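Local structure of ribose-phosphate pyrophosphokinase (Mycobacterium smegmatis, 5MP7) at residues K157-Y162 / E186-S191; E165-E170 / G275-I280. The protein probably makes phosphoribosyl pyrophosphate (PRPP) by transferring the pyrophosphoryl group of ATP to the 1-hydroxyl of ribose 5-phosphate, with magnesium as cofactor. One frame throughout, in Å; residues are numbered along the deposited sequence.

Contact 1 (K157-Y162 / E186-S191); sequences KLLTGY and EKWADS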
loop_
_atom_site.group_PDB
_atom_site.type_symbol
_atom_site.label_atom_id
_atom_site.label_comp_id
_atom_site.label_asym_id
_atom_site.label_seq_id
_atom_site.Cartn_x
_atom_site.Cartn_y
_atom_site.Cartn_z
ATOM N N LYS A 157 60.945 -1.768 -46.940
ATOM C CA LYS A 157 61.045 -2.082 -48.354
ATOM C C LYS A 157 59.711 -1.876 -49.068
ATOM O O LYS A 157 59.681 -1.363 -50.170
ATOM C CB LYS A 157 61.532 -3.507 -48.586
ATOM C CG LYS A 157 63.032 -3.681 -48.394
ATOM C CD LYS A 157 63.536 -4.906 -49.156
ATOM C CE LYS A 157 65.054 -5.003 -49.160
ATOM N NZ LYS A 157 65.550 -5.770 -47.989
ATOM N N LEU A 158 58.623 -2.282 -48.433
ATOM C CA LEU A 158 57.304 -2.128 -48.989
ATOM C C LEU A 158 56.925 -0.644 -49.158
ATOM O O LEU A 158 56.433 -0.249 -50.217
ATOM C CB LEU A 158 56.272 -2.862 -48.107
ATOM C CG LEU A 158 54.773 -2.705 -48.402
ATOM C CD1 LEU A 158 54.371 -3.474 -49.671
ATOM C CD2 LEU A 158 53.985 -3.198 -47.194
ATOM N N LEU A 159 57.126 0.157 -48.126
ATOM C CA LEU A 159 56.768 1.567 -48.181
ATOM C C LEU A 159 57.693 2.379 -49.104
ATOM O O LEU A 159 57.204 3.205 -49.852
ATOM C CB LEU A 159 56.718 2.178 -46.799
ATOM C CG LEU A 159 55.632 1.632 -45.849
ATOM C CD1 LEU A 159 55.998 1.851 -44.377
ATOM C CD2 LEU A 159 54.299 2.291 -46.101
ATOM N N THR A 160 58.998 2.123 -49.092
ATOM C CA THR A 160 59.936 2.876 -49.933
ATOM C C THR A 160 59.852 2.426 -51.356
ATOM O O THR A 160 60.064 3.214 -52.238
ATOM C CB THR A 160 61.424 2.809 -49.448
ATOM O OG1 THR A 160 61.875 1.460 -49.356
ATOM C CG2 THR A 160 61.558 3.459 -48.070
ATOM N N GLY A 161 59.562 1.155 -51.586
ATOM C CA GLY A 161 59.294 0.649 -52.927
ATOM C C GLY A 161 58.133 1.388 -53.581
ATOM O O GLY A 161 58.201 1.761 -54.738
ATOM N N TYR A 162 57.071 1.630 -52.829
ATOM C CA TYR A 162 55.912 2.358 -53.354
ATOM C C TYR A 162 56.275 3.824 -53.616
ATOM O O TYR A 162 55.931 4.377 -54.655
ATOM C CB TYR A 162 54.742 2.245 -52.401
ATOM C CG TYR A 162 53.569 3.103 -52.757
ATOM C CD1 TYR A 162 53.475 4.397 -52.278
ATOM C CD2 TYR A 162 52.523 2.611 -53.532
ATOM C CE1 TYR A 162 52.393 5.201 -52.589
ATOM C CE2 TYR A 162 51.427 3.399 -53.837
ATOM C CZ TYR A 162 51.381 4.690 -53.352
ATOM O OH TYR A 162 50.326 5.497 -53.639
ATOM N N GLU A 186 67.122 7.826 -41.404
ATOM C CA GLU A 186 68.409 7.645 -42.072
ATOM C C GLU A 186 68.419 6.398 -42.943
ATOM O O GLU A 186 68.932 6.427 -44.044
ATOM C CB GLU A 186 69.542 7.577 -41.038
ATOM C CG GLU A 186 70.951 7.847 -41.577
ATOM C CD GLU A 186 72.022 7.809 -40.477
ATOM O OE1 GLU A 186 72.791 8.805 -40.313
ATOM O OE2 GLU A 186 72.084 6.771 -39.748
ATOM N N LYS A 187 67.842 5.309 -42.453
ATOM C CA LYS A 187 67.704 4.069 -43.251
ATOM C C LYS A 187 66.854 4.270 -44.519
ATOM O O LYS A 187 67.175 3.753 -45.570
ATOM C CB LYS A 187 67.098 2.923 -42.417
ATOM C CG LYS A 187 67.988 2.376 -41.292
ATOM C CD LYS A 187 67.472 1.051 -40.695
ATOM C CE LYS A 187 67.960 -0.247 -41.266
ATOM N NZ LYS A 187 69.340 -0.304 -41.780
ATOM N N TRP A 188 65.793 5.045 -44.408
ATOM C CA TRP A 188 64.938 5.325 -45.546
ATOM C C TRP A 188 65.670 6.143 -46.590
ATOM O O TRP A 188 65.519 5.918 -47.779
ATOM C CB TRP A 188 63.687 6.094 -45.102
ATOM C CG TRP A 188 62.657 5.243 -44.503
ATOM C CD1 TRP A 188 62.832 4.310 -43.557
ATOM C CD2 TRP A 188 61.272 5.286 -44.778
ATOM N NE1 TRP A 188 61.636 3.742 -43.219
ATOM C CE2 TRP A 188 60.656 4.333 -43.964
ATOM C CE3 TRP A 188 60.491 6.033 -45.652
ATOM C CZ2 TRP A 188 59.284 4.096 -43.994
ATOM C CZ3 TRP A 188 59.136 5.793 -45.703
ATOM C CH2 TRP A 188 58.543 4.834 -44.875
ATOM N N ALA A 189 66.400 7.156 -46.143
ATOM C CA ALA A 189 67.143 8.026 -47.064
ATOM C C ALA A 189 68.125 7.203 -47.880
ATOM O O ALA A 189 68.274 7.440 -49.076
ATOM C CB ALA A 189 67.855 9.112 -46.312
ATOM N N ASP A 190 68.758 6.216 -47.251
ATOM C CA ASP A 190 69.657 5.282 -47.963
ATOM C C ASP A 190 68.890 4.451 -49.017
ATOM O O ASP A 190 69.318 4.333 -50.156
ATOM C CB ASP A 190 70.414 4.351 -46.980
ATOM C CG ASP A 190 71.514 5.077 -46.158
ATOM O OD1 ASP A 190 72.027 6.115 -46.620
ATOM O OD2 ASP A 190 71.894 4.616 -45.048
ATOM N N SER A 191 67.729 3.924 -48.629
ATOM C CA SER A 191 66.840 3.145 -49.526
ATOM C C SER A 191 66.325 3.955 -50.717
ATOM O O SER A 191 66.058 3.388 -51.767
ATOM C CB SER A 191 65.608 2.661 -48.763
ATOM O OG SER A 191 64.811 3.796 -48.432
#
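The methyl of Thr160 sits over one face of the Trp188 indole. CG2 lies 4.0 Å from the centroid of the six-membered ring and 24° off its normal, which meets the criteria of a CH-pi contact. It is displaced toward the rim rather than centred, and its nearest ring atom is Trp188 CE3, 3.7 Å away. The threonine torsion explains which branch does the touching: with chi1 at 57°, CG2 projects opposite the carbonyl carbon and reaches the indole, while OG1 is turned back to its own helix and hydrogen-bonds to Gln156 O. Leu159 meets the far end of the same ring obliquely, its CB 3.8 Å from Trp188 CH2 and its CD1 4.0 Å from Trp188 CZ2. Two apolar groups from consecutive residues thus share one indole. Ser191 lies beside Thr160 at the more exposed margin, where the placement of its hydroxyl is doubtful.

The interface is apolar and modest, burying 187 Å² in total, and the segment axes come no closer than 10.4 Å, a separation consistent with a bulky indole between them. They cross at -48°, and the backbones come nearest at Thr160 and Ser191. The Trp188 side chain is about 8 Å from that of Asp230, predicted to bind ribose 5-phosphate. Trp188 also packs on Gln156 and Ile163, extending its contact along helix 156-167. Leu159 continues from the indole to Thr259 and to Ile280 of strand 278-282, while Tyr162 reaches that strand and strand 296-299. Helix 156-167 therefore packs against helix 182-191 with one flank and against strands 278-282 and 296-299 with another, consistent with the helix-on-sheet layering of a PRTase-like domain.

Contact 2 (E165-E170 / G275-I280); sequences EHYADE and GAREVI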
loop_
_atom_site.group_PDB
_atom_site.type_symbol
_atom_site.label_atom_id
_atom_site.label_comp_id
_atom_site.label_asym_id
_atom_site.label_seq_id
_atom_site.Cartn_x
_atom_site.Cartn_y
_atom_site.Cartn_z
ATOM N N GLU A 165 58.386 4.063 -56.763
ATOM C CA GLU A 165 57.546 3.947 -57.992
ATOM C C GLU A 165 56.826 5.280 -58.361
ATOM O O GLU A 165 56.692 5.589 -59.538
ATOM C CB GLU A 165 56.432 2.861 -57.898
ATOM C CG GLU A 165 56.785 1.379 -57.692
ATOM C CD GLU A 165 55.542 0.428 -57.481
ATOM O OE1 GLU A 165 54.383 0.758 -57.890
ATOM O OE2 GLU A 165 55.719 -0.699 -56.924
ATOM N N HIS A 166 56.367 6.050 -57.380
ATOM C CA HIS A 166 55.569 7.240 -57.676
ATOM C C HIS A 166 56.213 8.597 -57.492
ATOM O O HIS A 166 55.681 9.576 -57.972
ATOM C CB HIS A 166 54.287 7.185 -56.874
ATOM C CG HIS A 166 53.498 5.953 -57.124
ATOM N ND1 HIS A 166 52.844 5.717 -58.313
ATOM C CD2 HIS A 166 53.244 4.887 -56.338
ATOM C CE1 HIS A 166 52.219 4.555 -58.250
ATOM N NE2 HIS A 166 52.433 4.038 -57.055
ATOM N N TYR A 167 57.341 8.667 -56.810
ATOM C CA TYR A 167 58.005 9.943 -56.581
ATOM C C TYR A 167 59.502 9.913 -56.927
ATOM O O TYR A 167 60.249 10.761 -56.451
ATOM C CB TYR A 167 57.799 10.373 -55.128
ATOM C CG TYR A 167 56.354 10.559 -54.754
ATOM C CD1 TYR A 167 55.682 11.726 -55.074
ATOM C CD2 TYR A 167 55.643 9.547 -54.108
ATOM C CE1 TYR A 167 54.344 11.882 -54.765
ATOM C CE2 TYR A 167 54.302 9.705 -53.771
ATOM C CZ TYR A 167 53.661 10.884 -54.094
ATOM O OH TYR A 167 52.325 11.080 -53.786
ATOM N N ALA A 168 59.949 8.982 -57.775
ATOM C CA ALA A 168 61.351 8.965 -58.239
ATOM C C ALA A 168 61.768 10.286 -58.918
ATOM O O ALA A 168 62.904 10.736 -58.800
ATOM C CB ALA A 168 61.592 7.803 -59.192
ATOM N N ASP A 169 60.824 10.900 -59.631
ATOM C CA ASP A 169 61.066 12.140 -60.384
ATOM C C ASP A 169 61.349 13.332 -59.475
ATOM O O ASP A 169 61.930 14.315 -59.916
ATOM C CB ASP A 169 59.850 12.485 -61.281
ATOM C CG ASP A 169 59.413 11.324 -62.192
ATOM O OD1 ASP A 169 60.238 10.421 -62.460
ATOM O OD2 ASP A 169 58.237 11.315 -62.610
ATOM N N GLU A 170 60.919 13.246 -58.216
ATOM C CA GLU A 170 60.986 14.359 -57.291
ATOM C C GLU A 170 62.363 14.521 -56.654
ATOM O O GLU A 170 63.185 13.594 -56.669
ATOM C CB GLU A 170 59.913 14.200 -56.210
ATOM C CG GLU A 170 58.502 14.171 -56.752
ATOM C CD GLU A 170 58.033 15.543 -57.168
ATOM O OE1 GLU A 170 57.263 16.153 -56.364
ATOM O OE2 GLU A 170 58.462 15.987 -58.266
ATOM N N GLY A 275 48.214 19.987 -45.234
ATOM C CA GLY A 275 48.562 20.067 -46.645
ATOM C C GLY A 275 48.970 18.786 -47.361
ATOM O O GLY A 275 49.266 18.842 -48.544
ATOM N N ALA A 276 49.079 17.659 -46.664
ATOM C CA ALA A 276 49.831 16.545 -47.229
ATOM C C ALA A 276 49.189 15.995 -48.479
ATOM O O ALA A 276 47.998 15.814 -48.542
ATOM C CB ALA A 276 50.005 15.457 -46.208
ATOM N N ARG A 277 50.016 15.731 -49.464
ATOM C CA ARG A 277 49.587 15.211 -50.733
ATOM C C ARG A 277 49.167 13.751 -50.615
ATOM O O ARG A 277 48.270 13.310 -51.304
ATOM C CB ARG A 277 50.737 15.320 -51.728
ATOM C CG ARG A 277 50.285 15.299 -53.151
ATOM C CD ARG A 277 51.381 14.933 -54.135
ATOM N NE ARG A 277 50.844 13.856 -54.990
ATOM C CZ ARG A 277 51.199 13.565 -56.238
ATOM N NH1 ARG A 277 52.048 14.324 -56.941
ATOM N NH2 ARG A 277 50.640 12.506 -56.820
ATOM N N GLU A 278 49.887 12.981 -49.806
ATOM C CA GLU A 278 49.593 11.566 -49.638
ATOM C C GLU A 278 49.915 11.093 -48.214
ATOM O O GLU A 278 50.835 11.614 -47.590
ATOM C CB GLU A 278 50.354 10.737 -50.657
ATOM C CG GLU A 278 49.695 9.393 -50.867
ATOM C CD GLU A 278 50.272 8.565 -52.002
ATOM O OE1 GLU A 278 51.152 9.055 -52.769
ATOM O OE2 GLU A 278 49.787 7.418 -52.172
ATOM N N VAL A 279 49.120 10.150 -47.705
ATOM C CA VAL A 279 49.376 9.499 -46.437
ATOM C C VAL A 279 49.362 7.998 -46.709
ATOM O O VAL A 279 48.394 7.493 -47.199
ATOM C CB VAL A 279 48.335 9.849 -45.410
ATOM C CG1 VAL A 279 48.683 9.188 -44.091
ATOM C CG2 VAL A 279 48.244 11.334 -45.206
ATOM N N ILE A 280 50.466 7.313 -46.475
ATOM C CA ILE A 280 50.619 5.920 -46.815
ATOM C C ILE A 280 50.790 5.116 -45.541
ATOM O O ILE A 280 51.651 5.430 -44.717
ATOM C CB ILE A 280 51.845 5.717 -47.668
ATOM C CG1 ILE A 280 51.796 6.661 -48.847
ATOM C CG2 ILE A 280 51.901 4.289 -48.204
ATOM C CD1 ILE A 280 53.129 6.891 -49.507
#
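Tyr167 reaches across to Glu278 and Arg277 with its ring and hydroxyl, joining the end of helix 156-167 to strand 278-282 in the helix-on-sheet layering expected of a PRTase-like domain. From CB, which points toward segment 275-280, chi1 of -61° sets CG opposite the carbonyl carbon, and the ring runs on toward that segment while packing on Ile255 of the adjacent strand. Along one side, CE1 lies over the centre of the Arg277 guanidinium, 3.8 Å above that plane; the two planes are 74° apart, so they are far from stacked. On the other side, CE2 is 3.4 Å from Glu278 OE1, which lies in the plane of the ring at its edge. CZ approaches the same Glu278 OE1 equally closely. At the tip, OH donates to Glu278 OE1 over 2.6 Å, meeting that oxygen nearly along its C-O axis. Arg277 NE is 3.4 Å from Tyr167 OH, but the angle is too poor for a hydrogen bond.

The glutamate's other oxygen, OE2, is engaged by the hydroxyls of Tyr162 and Thr297. Bonded through both oxygens and close to an arginine, the carboxylate is probably ionised and held in one rotation.

How the contacts relate
From the N terminus, the chain enters helix 156-167, which carries 157-162 and the start of 165-170; the latter runs on into a turn. It then passes through strand 172-176 into helix 182-191, where contact 1 closes a short loop with 23 residues between its segments. Contact 2 closes a much longer one, with 104 residues between segments, on reaching strand 278-282. The segments alternate along the sequence, so the loops cross instead of nesting. The contact centres are 13 Å apart, and the sites touch directly: Tyr162 CE1 is 3.6 Å from Ile280 CD1. Together they join one helix to helix 182-191 on one flank and to strand 278-282 of the mixed sheet on another.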